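P450 epoxidase (Sorangium cellulosum, PDB 1Q5D) carries a haem group in a cytochrome P450 fold and holds the ligand EPB in a pocket next to the iron. Local coordinates at residues A[173-176]-A[177-181]; A[250-253]-A[254-258]; A[319-322]-A[323-326]; A[398-401]-A[402-405]. All coordinates share one frame; numbering follows the deposited sequence.

In the fold
Each contact is local: its two segments run on directly from one another, so the four follow in series along the chain and none nests in or crosses another. Contact 1 spans about two and a half turns of helix 169-182. Contact 2 covers the end of helix 241-255 and the start of helix 257-272, over the haem, and packs directly against contact 1. Contact 3 closes a tight turn between strands 318-320 and 325-329, its centre at least 25 Å from the centres of the others. Contact 4 closes the loop between strands 396-397 and 406-412 and touches contacts 1 and 2. Contacts 1, 2 and 4 thereby gather two helical parts and a hairpin loop round EPB.

Contact 1: residues A[173-176]-A[177-181]; sequences RRFG and SATAR. With EPB (7,11-dihydroxy-8,8,10,12,16-pentamethyl-3-[1-methyl-2-(2-methyl-thiazol-4-yl)vinyl]-4,17-dioxabicyclo[14.1.0]heptadecane-5,9-dione), chain C.
Ser177, Gly176 and Thr179 are among the most covered residues of this helical stretch, which backbone hydrogen bonds of the i to i+4 pattern tie together: Ser177 N to Arg173 O at 2.9 Å, and Ala180 N to Gly176 O at 3.1 Å. Thr179 adds a second grip on Phe175. Its N lies 2.8 Å from Phe175 O, and its hydroxyl OG1 donates to the same Phe175 O at 2.9 Å from the opposite face of the carbonyl plane, 39° out of it. The torsion that turns Thr179 OG1 back along the helix, beside its own N (chi1 -72°), also brings this oxygen over one face of the Phe175 ring, near the rim, with CE1 closest at 3.2 Å. Ser177 OG hydrogen-bonds Asp257 OD2 of helix 257-272. Further along, Ala180 O accepts a short 2.6 Å hydrogen bond from EPB O14, while Ala180 CB lies 3.3 Å from EPB O16. The helix 169-182 packs against two others: Phe175 and Thr179 reach Ile252 and Ala253 of helix 241-255, and Arg174 and Ala178 lean on Ser201 of helix 195-218, where Arg174 also makes a salt bridge with Glu204.

Contact 2: residues A[250-253]-A[254-258]; sequences AIIA and AGTDT. With HEM (protoporphyrin IX containing Fe), chain B.
Thr256 bonds back to Ile252 at the break in the long haem-facing helix of the P450 fold, the family's helix I, whose Ala-Gly-Thr-Asp-Thr sequence here matches the (A/G)Gx(D/E)T motif of that helix. From CB, which lies 3.4 Å from Ile252 O, the side chain forks. One branch, CG2, packs against the CG of Arg173 on helix 169-182. The other ends in OG1, set beside its own backbone N (chi1 -68°), and donates to Ile252 O at 2.6 Å, tilted 20° from the carbonyl plane. Thr256 and Ile252 run side by side, pointing the same way. The bond comes where the regular backbone pattern is failing: Ala254 N still bonds to Ala250 O, but the bond from Gly255 N to Ile251 O is weak, and a water bridges Ala253 O and Asp257 N, donating to the first and accepting from the second, each at 2.9 Å. At this break the chain lies close to the porphyrin. Gly255, with no side chain, places its CA 3.3 Å from HEM C2C, and the methyl of Ala254 rests over the HEM meso carbon CHD. Ala254 O accepts from Thr258 OG1 at 2.7 Å, in the carbonyl plane on a lone pair. A second water also donates to Ala254 O, at 3.1 Å. The oxygen of this water coordinates HEM FE, the haem iron, at 2.2 Å.

Contact 3: residues A[319-322]-A[323-326]; sequences SIKK and GEMV
A type II beta turn from Lys321 to Glu324 links two short strands near the edge of the molecule, and the side chain of Glu324 folds back to brace it. The turn is closed by Glu324 N donating to Lys321 O at 3.2 Å. Gly323 occupies its third position with a positive phi of 84°, the conformation that suits glycine here. Glu324 then makes a second, opposite link: with CG beside its own N (chi1 -71°) and the chain extended beyond, OE1 arrives at Lys321 N, 2.8 Å away. The N-H points almost straight at OE1 (172°), although it meets the carboxylate from above its plane. The same oxygen takes a water at 2.9 Å, which also donates to Ser319 O at 2.6 Å, and the indole NE1 of Trp50; so several donors fix the carboxylate across the turn. The CG2 branch of Ile320 lies 3.8 Å from Glu324 OE1, the two side chains crossing at a slant. Lys321 runs alongside Glu324, but its ammonium leads away and does not touch the carboxylate. On the incoming side, strand 318-320 pairs with strand 313-315; on the outgoing side, strand 325-329 enters the mixed sheet between strands 49-52 and 304-309.

Contact 4: residues A[398-401]-A[402-405]; sequences GYHP and AFRN. With EPB (7,11-dihydroxy-8,8,10,12,16-pentamethyl-3-[1-methyl-2-(2-methyl-thiazol-4-yl)vinyl]-4,17-dioxabicyclo[14.1.0]heptadecane-5,9-dione), chain C.
The side chains of His400 and Phe403 run side by side, pointing the same way, their rings oblique with planes at 49° and centroids 4.8 Å apart. Phe403 CD1 sits over one face of the imidazole, nearest to His400 CE1 at 3.4 Å. What keeps the imidazole turned this way is its edge: ND1 accepts from Ala402 N, which lies in the imidazole plane, at 2.9 Å in a fairly straight bond (163°). Asn405 grips the other end of His400. Its CG stands between the backbone N and the carbonyl carbon (chi1 58°), which carries OD1 back across the loop to His400 N, 3.1 Å away, where the donor comes from well above the amide plane. Asn405 ND2 shares a water with Tyr399 N, and Gly398 N donates to Asn405 O at 2.9 Å, drawing the two limbs together. Beyond this frame, the Ala402 methyl lies 3.3 Å from EPB O12 and Phe403 CZ lies 3.6 Å from EPB O16, while Phe403 also rests on Thr258. The arrangement is the connecting loop of a beta hairpin, strands 396-397 and 406-412, that reaches into the ligand pocket, as the corresponding hairpin turn does in many cytochromes P450.

Contact 1: residues A[173-176]-A[177-181]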
# COMPACT_ATOMS: atom_id res chain seq x y z
N ARG A 173 8.84 -3.56 11.01
CA ARG A 173 8.58 -3.96 9.64
C ARG A 173 7.93 -5.34 9.61
O ARG A 173 7.04 -5.59 8.80
CB ARG A 173 9.87 -4.01 8.81
CG ARG A 173 9.62 -4.55 7.41
CD ARG A 173 10.74 -4.35 6.42
NE ARG A 173 11.94 -5.12 6.76
CZ ARG A 173 11.99 -6.44 6.86
NH1 ARG A 173 10.90 -7.18 6.68
NH2 ARG A 173 13.14 -7.03 7.16
N ARG A 174 8.38 -6.22 10.49
CA ARG A 174 7.83 -7.57 10.57
C ARG A 174 6.40 -7.50 11.04
O ARG A 174 5.53 -8.20 10.51
CB ARG A 174 8.69 -8.47 11.47
CG ARG A 174 10.01 -8.90 10.85
CD ARG A 174 10.87 -9.85 11.71
NE ARG A 174 10.05 -10.71 12.57
CZ ARG A 174 10.04 -10.66 13.90
NH1 ARG A 174 10.81 -9.79 14.55
NH2 ARG A 174 9.26 -11.48 14.58
N PHE A 175 6.16 -6.65 12.04
CA PHE A 175 4.81 -6.40 12.51
C PHE A 175 3.93 -5.86 11.37
O PHE A 175 2.81 -6.32 11.16
CB PHE A 175 4.85 -5.38 13.65
CG PHE A 175 3.51 -4.78 13.95
CD1 PHE A 175 2.54 -5.53 14.62
CD2 PHE A 175 3.21 -3.49 13.56
CE1 PHE A 175 1.31 -5.00 14.89
CE2 PHE A 175 1.96 -2.94 13.82
CZ PHE A 175 1.01 -3.69 14.50
N GLY A 176 4.44 -4.86 10.66
CA GLY A 176 3.68 -4.23 9.59
C GLY A 176 3.29 -5.23 8.52
O GLY A 176 2.13 -5.33 8.15
N SER A 177 4.27 -5.99 8.04
CA SER A 177 4.04 -6.95 6.97
C SER A 177 3.13 -8.11 7.43
O SER A 177 2.24 -8.54 6.68
CB SER A 177 5.39 -7.43 6.43
OG SER A 177 5.21 -8.40 5.43
N ALA A 178 3.33 -8.57 8.66
CA ALA A 178 2.50 -9.63 9.26
C ALA A 178 1.06 -9.18 9.47
O ALA A 178 0.12 -9.92 9.20
CB ALA A 178 3.10 -10.11 10.60
N THR A 179 0.90 -7.97 9.98
CA THR A 179 -0.43 -7.42 10.21
C THR A 179 -1.21 -7.30 8.91
O THR A 179 -2.38 -7.66 8.85
CB THR A 179 -0.31 -6.04 10.86
OG1 THR A 179 0.10 -6.20 12.23
CG2 THR A 179 -1.67 -5.39 10.96
N ALA A 180 -0.56 -6.80 7.86
CA ALA A 180 -1.25 -6.63 6.58
C ALA A 180 -1.79 -7.97 6.04
O ALA A 180 -2.94 -8.03 5.56
CB ALA A 180 -0.35 -5.93 5.58
N ARG A 181 -0.98 -9.03 6.15
CA ARG A 181 -1.41 -10.39 5.78
C ARG A 181 -2.48 -10.94 6.71
O ARG A 181 -3.45 -11.56 6.26
CB ARG A 181 -0.22 -11.35 5.81
CG ARG A 181 0.75 -11.25 4.65
CD ARG A 181 1.96 -12.16 4.81
NE ARG A 181 2.59 -12.50 3.55
CZ ARG A 181 3.78 -12.06 3.17
NH1 ARG A 181 4.47 -11.23 3.97
NH2 ARG A 181 4.29 -12.42 2.00
O16 EPB C . -1.76 -4.32 3.03
C51 EPB C . -2.91 -1.60 -0.77
O41 EPB C . -2.66 0.38 1.03
C5 EPB C . -3.25 -0.75 0.40
C4 EPB C . -2.64 -0.75 1.91
C16 EPB C . -2.93 -4.30 3.06
O1 EPB C . -3.72 -3.24 3.48
C2 EPB C . -3.12 -1.93 4.05
C3 EPB C . -3.51 -0.76 3.06
C20 EPB C . -3.85 -1.82 5.45
C21 EPB C . -3.34 -2.86 6.42
C22 EPB C . -4.81 -0.88 5.72
C23 EPB C . -5.63 -0.62 6.90
N26 EPB C . -6.05 -1.69 7.67
C25 EPB C . -6.82 -1.28 8.71
C27 EPB C . -7.35 -2.28 9.67
C24 EPB C . -6.09 0.57 7.32
S1 EPB C . -7.05 0.38 8.73
C15 EPB C . -3.75 -5.53 2.58
C14 EPB C . -4.99 -5.92 3.50
O14 EPB C . -4.42 -6.03 4.80
C13 EPB C . -5.87 -7.21 3.03
C29 EPB C . -4.94 -8.47 3.06
C30 EPB C . -6.97 -7.49 4.05
C12 EPB C . -6.43 -7.04 1.51
O12 EPB C . -6.10 -7.86 0.59
C11 EPB C . -7.39 -5.88 1.02
C28 EPB C . -8.52 -6.61 0.26
C10 EPB C . -6.53 -4.76 0.53
O10 EPB C . -5.92 -5.12 -0.75
C9 EPB C . -7.44 -3.55 0.38
C91 EPB C . -7.94 -3.18 1.69
C8 EPB C . -6.76 -2.29 -0.03
C7 EPB C . -5.18 -2.35 -0.14
C6 EPB C . -4.80 -1.15 0.88

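Contact 2: residues A[250-253]-A[254-258]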
# COMPACT_ATOMS: atom_id res chain seq x y z
N ALA A 250 -2.10 0.80 12.06
CA ALA A 250 -2.52 0.79 10.66
C ALA A 250 -1.54 1.55 9.77
O ALA A 250 -1.22 1.12 8.66
CB ALA A 250 -3.95 1.33 10.53
N ILE A 251 -1.03 2.67 10.29
CA ILE A 251 -0.03 3.44 9.56
C ILE A 251 1.21 2.61 9.26
O ILE A 251 1.74 2.63 8.15
CB ILE A 251 0.34 4.74 10.32
CG1 ILE A 251 -0.82 5.75 10.20
CG2 ILE A 251 1.62 5.32 9.74
CD1 ILE A 251 -0.74 6.94 11.15
N ILE A 252 1.68 1.86 10.26
CA ILE A 252 2.84 1.00 10.05
C ILE A 252 2.54 -0.11 9.05
O ILE A 252 3.33 -0.37 8.15
CB ILE A 252 3.32 0.40 11.40
CG1 ILE A 252 3.86 1.54 12.29
CG2 ILE A 252 4.40 -0.63 11.13
CD1 ILE A 252 4.02 1.21 13.75
N ALA A 253 1.41 -0.78 9.22
CA ALA A 253 1.03 -1.90 8.36
C ALA A 253 0.68 -1.46 6.92
O ALA A 253 0.93 -2.18 5.94
CB ALA A 253 -0.13 -2.65 8.98
N ALA A 254 0.08 -0.28 6.78
CA ALA A 254 -0.34 0.18 5.47
C ALA A 254 0.83 0.77 4.68
O ALA A 254 0.83 0.74 3.45
CB ALA A 254 -1.47 1.20 5.59
N GLY A 255 1.81 1.31 5.40
CA GLY A 255 2.87 2.09 4.77
C GLY A 255 4.17 1.36 4.53
O GLY A 255 5.11 1.92 3.97
N THR A 256 4.23 0.10 4.94
CA THR A 256 5.45 -0.68 4.80
C THR A 256 5.57 -1.39 3.45
O THR A 256 6.35 -0.97 2.59
CB THR A 256 5.52 -1.68 5.95
OG1 THR A 256 5.72 -0.96 7.17
CG2 THR A 256 6.76 -2.53 5.83
N ASP A 257 4.81 -2.46 3.27
CA ASP A 257 4.97 -3.26 2.07
C ASP A 257 4.57 -2.50 0.80
O ASP A 257 5.19 -2.65 -0.23
CB ASP A 257 4.17 -4.57 2.21
CG ASP A 257 4.86 -5.56 3.16
OD1 ASP A 257 5.93 -5.22 3.71
OD2 ASP A 257 4.41 -6.69 3.42
N THR A 258 3.54 -1.68 0.89
CA THR A 258 3.11 -0.88 -0.24
C THR A 258 4.31 -0.11 -0.79
O THR A 258 4.61 -0.17 -1.98
CB THR A 258 1.99 0.10 0.19
OG1 THR A 258 2.43 0.85 1.32
CG2 THR A 258 0.80 -0.66 0.73
CHA HEM B . -5.37 3.82 2.47
CHB HEM B . -2.62 2.81 -1.36
CHC HEM B . 1.33 4.16 1.12
CHD HEM B . -1.34 4.59 5.09
C1A HEM B . -4.97 3.52 1.20
C2A HEM B . -5.85 3.23 0.09
C3A HEM B . -5.10 2.93 -0.97
C4A HEM B . -3.71 3.03 -0.56
CMA HEM B . -5.61 2.56 -2.39
CAA HEM B . -7.40 3.27 0.14
CBA HEM B . -7.96 1.86 0.33
CGA HEM B . -9.48 1.92 0.28
O1A HEM B . -10.15 0.87 0.54
O2A HEM B . -10.03 3.02 -0.01
C1B HEM B . -1.34 3.10 -0.99
C2B HEM B . -0.21 2.97 -1.88
C3B HEM B . 0.87 3.32 -1.21
C4B HEM B . 0.49 3.69 0.14
CMB HEM B . -0.23 2.47 -3.35
CAB HEM B . 2.27 3.31 -1.86
CBB HEM B . 3.38 3.27 -1.13
C1C HEM B . 0.97 4.44 2.40
C2C HEM B . 1.83 4.94 3.45
C3C HEM B . 1.07 5.05 4.55
C4C HEM B . -0.28 4.64 4.22
CMC HEM B . 3.33 5.26 3.26
CAC HEM B . 1.44 5.52 5.97
CBC HEM B . 2.59 6.15 6.21
C1D HEM B . -2.65 4.36 4.76
C2D HEM B . -3.70 4.29 5.73
C3D HEM B . -4.96 4.05 4.92
C4D HEM B . -4.53 3.99 3.55
CMD HEM B . -3.58 4.44 7.25
CAD HEM B . -6.40 3.93 5.46
CBD HEM B . -7.07 5.27 5.12
CGD HEM B . -8.51 5.27 5.56
O1D HEM B . -9.14 4.19 5.52
O2D HEM B . -9.03 6.35 5.97
NA HEM B . -3.67 3.39 0.77
NB HEM B . -0.90 3.55 0.25
NC HEM B . -0.30 4.26 2.91
ND HEM B . -3.16 4.17 3.49
FE HEM B . -2.01 3.99 1.79
O HOH W 1 3.11 -3.89 5.14
O HOH W 2 -1.81 1.84 2.26

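Contact 3: residues A[319-322]-A[323-326]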
# COMPACT_ATOMS: atom_id res chain seq x y z
N SER A 319 -27.48 -8.19 -9.63
CA SER A 319 -28.34 -8.03 -8.46
C SER A 319 -27.53 -8.28 -7.20
O SER A 319 -27.39 -9.43 -6.76
CB SER A 319 -29.51 -9.00 -8.54
OG SER A 319 -30.28 -8.76 -9.71
N ILE A 320 -26.99 -7.21 -6.64
CA ILE A 320 -26.14 -7.31 -5.47
C ILE A 320 -26.96 -7.23 -4.19
O ILE A 320 -27.77 -6.32 -4.02
CB ILE A 320 -25.06 -6.19 -5.50
CG1 ILE A 320 -24.27 -6.26 -6.80
CG2 ILE A 320 -24.14 -6.31 -4.29
CD1 ILE A 320 -23.28 -5.12 -7.01
N LYS A 321 -26.74 -8.18 -3.29
CA LYS A 321 -27.49 -8.21 -2.05
C LYS A 321 -26.78 -7.51 -0.89
O LYS A 321 -25.56 -7.36 -0.89
CB LYS A 321 -27.86 -9.66 -1.68
CG LYS A 321 -28.55 -10.44 -2.80
CD LYS A 321 -29.81 -9.74 -3.31
CE LYS A 321 -30.55 -10.59 -4.34
NZ LYS A 321 -31.32 -9.77 -5.32
N LYS A 322 -27.57 -7.09 0.09
CA LYS A 322 -27.04 -6.45 1.29
C LYS A 322 -25.95 -7.29 1.96
O LYS A 322 -26.13 -8.48 2.18
CB LYS A 322 -28.17 -6.20 2.29
CG LYS A 322 -27.72 -5.60 3.60
CD LYS A 322 -28.90 -5.15 4.43
CE LYS A 322 -28.46 -4.84 5.85
NZ LYS A 322 -27.72 -3.55 5.89
N GLY A 323 -24.83 -6.65 2.29
CA GLY A 323 -23.75 -7.32 3.00
C GLY A 323 -22.79 -8.11 2.14
O GLY A 323 -21.86 -8.74 2.66
N GLU A 324 -23.01 -8.10 0.83
CA GLU A 324 -22.12 -8.76 -0.11
C GLU A 324 -20.88 -7.91 -0.41
O GLU A 324 -20.97 -6.69 -0.53
CB GLU A 324 -22.84 -9.09 -1.43
CG GLU A 324 -23.88 -10.21 -1.32
CD GLU A 324 -24.26 -10.80 -2.68
OE1 GLU A 324 -24.61 -10.03 -3.61
OE2 GLU A 324 -24.19 -12.04 -2.83
N MET A 325 -19.74 -8.57 -0.54
CA MET A 325 -18.47 -7.90 -0.78
C MET A 325 -18.30 -7.55 -2.26
O MET A 325 -18.74 -8.27 -3.16
CB MET A 325 -17.30 -8.77 -0.28
CG MET A 325 -15.93 -8.09 -0.38
SD MET A 325 -14.68 -8.84 0.70
CE MET A 325 -14.36 -10.29 -0.19
N VAL A 326 -17.66 -6.41 -2.50
CA VAL A 326 -17.33 -6.03 -3.86
C VAL A 326 -15.85 -5.64 -3.95
O VAL A 326 -15.39 -4.80 -3.18
CB VAL A 326 -18.19 -4.82 -4.31
CG1 VAL A 326 -17.97 -4.56 -5.77
CG2 VAL A 326 -19.68 -5.07 -4.00
O HOH W 3 -26.54 -11.41 -5.23

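Contact 4: residues A[398-401]-A[402-405]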
# COMPACT_ATOMS: atom_id res chain seq x y z
N GLY A 398 5.73 -13.47 -5.88
CA GLY A 398 5.15 -14.42 -4.94
C GLY A 398 3.63 -14.47 -4.99
O GLY A 398 3.03 -14.16 -6.02
N TYR A 399 3.02 -14.84 -3.87
CA TYR A 399 1.57 -15.04 -3.78
C TYR A 399 0.94 -14.31 -2.59
O TYR A 399 0.01 -14.82 -1.95
CB TYR A 399 1.25 -16.54 -3.65
CG TYR A 399 1.71 -17.37 -4.82
CD1 TYR A 399 2.86 -18.16 -4.74
CD2 TYR A 399 1.01 -17.37 -6.01
CE1 TYR A 399 3.29 -18.92 -5.82
CE2 TYR A 399 1.43 -18.12 -7.09
CZ TYR A 399 2.55 -18.90 -6.98
OH TYR A 399 2.94 -19.63 -8.07
N HIS A 400 1.46 -13.14 -2.26
CA HIS A 400 0.85 -12.28 -1.23
C HIS A 400 -0.62 -12.04 -1.59
O HIS A 400 -0.95 -11.77 -2.74
CB HIS A 400 1.61 -10.94 -1.15
CG HIS A 400 1.23 -10.09 0.01
ND1 HIS A 400 -0.01 -9.53 0.14
CD2 HIS A 400 1.94 -9.70 1.10
CE1 HIS A 400 -0.06 -8.83 1.26
NE2 HIS A 400 1.10 -8.92 1.87
N PRO A 401 -1.52 -12.15 -0.61
CA PRO A 401 -2.95 -12.04 -0.87
C PRO A 401 -3.39 -10.68 -1.40
O PRO A 401 -4.44 -10.59 -2.05
CB PRO A 401 -3.59 -12.29 0.50
CG PRO A 401 -2.51 -12.02 1.48
CD PRO A 401 -1.23 -12.44 0.81
N ALA A 402 -2.60 -9.64 -1.13
CA ALA A 402 -2.98 -8.29 -1.56
C ALA A 402 -2.11 -7.70 -2.66
O ALA A 402 -2.54 -6.83 -3.41
CB ALA A 402 -3.01 -7.33 -0.34
N PHE A 403 -0.86 -8.14 -2.75
CA PHE A 403 0.09 -7.50 -3.64
C PHE A 403 0.63 -8.45 -4.67
O PHE A 403 0.79 -9.65 -4.42
CB PHE A 403 1.28 -6.95 -2.84
CG PHE A 403 0.91 -5.92 -1.82
CD1 PHE A 403 1.14 -6.14 -0.47
CD2 PHE A 403 0.36 -4.70 -2.22
CE1 PHE A 403 0.81 -5.17 0.47
CE2 PHE A 403 0.03 -3.73 -1.29
CZ PHE A 403 0.25 -3.97 0.06
N ARG A 404 0.97 -7.89 -5.83
CA ARG A 404 1.80 -8.58 -6.78
C ARG A 404 3.23 -8.43 -6.26
O ARG A 404 4.02 -7.64 -6.79
CB ARG A 404 1.65 -7.95 -8.18
CG ARG A 404 0.20 -7.81 -8.69
CD ARG A 404 0.05 -6.93 -9.96
NE ARG A 404 1.08 -7.27 -10.94
CZ ARG A 404 1.64 -6.41 -11.78
NH1 ARG A 404 1.25 -5.14 -11.79
NH2 ARG A 404 2.58 -6.82 -12.61
N ASN A 405 3.56 -9.19 -5.20
CA ASN A 405 4.79 -8.96 -4.45
C ASN A 405 6.03 -9.46 -5.17
O ASN A 405 6.12 -10.64 -5.55
CB ASN A 405 4.69 -9.59 -3.04
CG ASN A 405 4.41 -11.11 -3.08
OD1 ASN A 405 3.56 -11.58 -3.83
ND2 ASN A 405 5.15 -11.87 -2.24
O16 EPB C . -1.76 -4.32 3.03
C51 EPB C . -2.91 -1.60 -0.77
O41 EPB C . -2.66 0.38 1.03
C5 EPB C . -3.25 -0.75 0.40
C4 EPB C . -2.64 -0.75 1.91
C16 EPB C . -2.93 -4.30 3.06
O1 EPB C . -3.72 -3.24 3.48
C2 EPB C . -3.12 -1.93 4.05
C3 EPB C . -3.51 -0.76 3.06
C20 EPB C . -3.85 -1.82 5.45
C21 EPB C . -3.34 -2.86 6.42
C22 EPB C . -4.81 -0.88 5.72
C23 EPB C . -5.63 -0.62 6.90
N26 EPB C . -6.05 -1.69 7.67
C25 EPB C . -6.82 -1.28 8.71
C27 EPB C . -7.35 -2.28 9.67
C24 EPB C . -6.09 0.57 7.32
S1 EPB C . -7.05 0.38 8.73
C15 EPB C . -3.75 -5.53 2.58
C14 EPB C . -4.99 -5.92 3.50
O14 EPB C . -4.42 -6.03 4.80
C13 EPB C . -5.87 -7.21 3.03
C29 EPB C . -4.94 -8.47 3.06
C30 EPB C . -6.97 -7.49 4.05
C12 EPB C . -6.43 -7.04 1.51
O12 EPB C . -6.10 -7.86 0.59
C11 EPB C . -7.39 -5.88 1.02
C28 EPB C . -8.52 -6.61 0.26
C10 EPB C . -6.53 -4.76 0.53
O10 EPB C . -5.92 -5.12 -0.75
C9 EPB C . -7.44 -3.55 0.38
C91 EPB C . -7.94 -3.18 1.69
C8 EPB C . -6.76 -2.29 -0.03
C7 EPB C . -5.18 -2.35 -0.14
C6 EPB C . -4.80 -1.15 0.88
O HOH W 4 4.47 -14.82 -1.32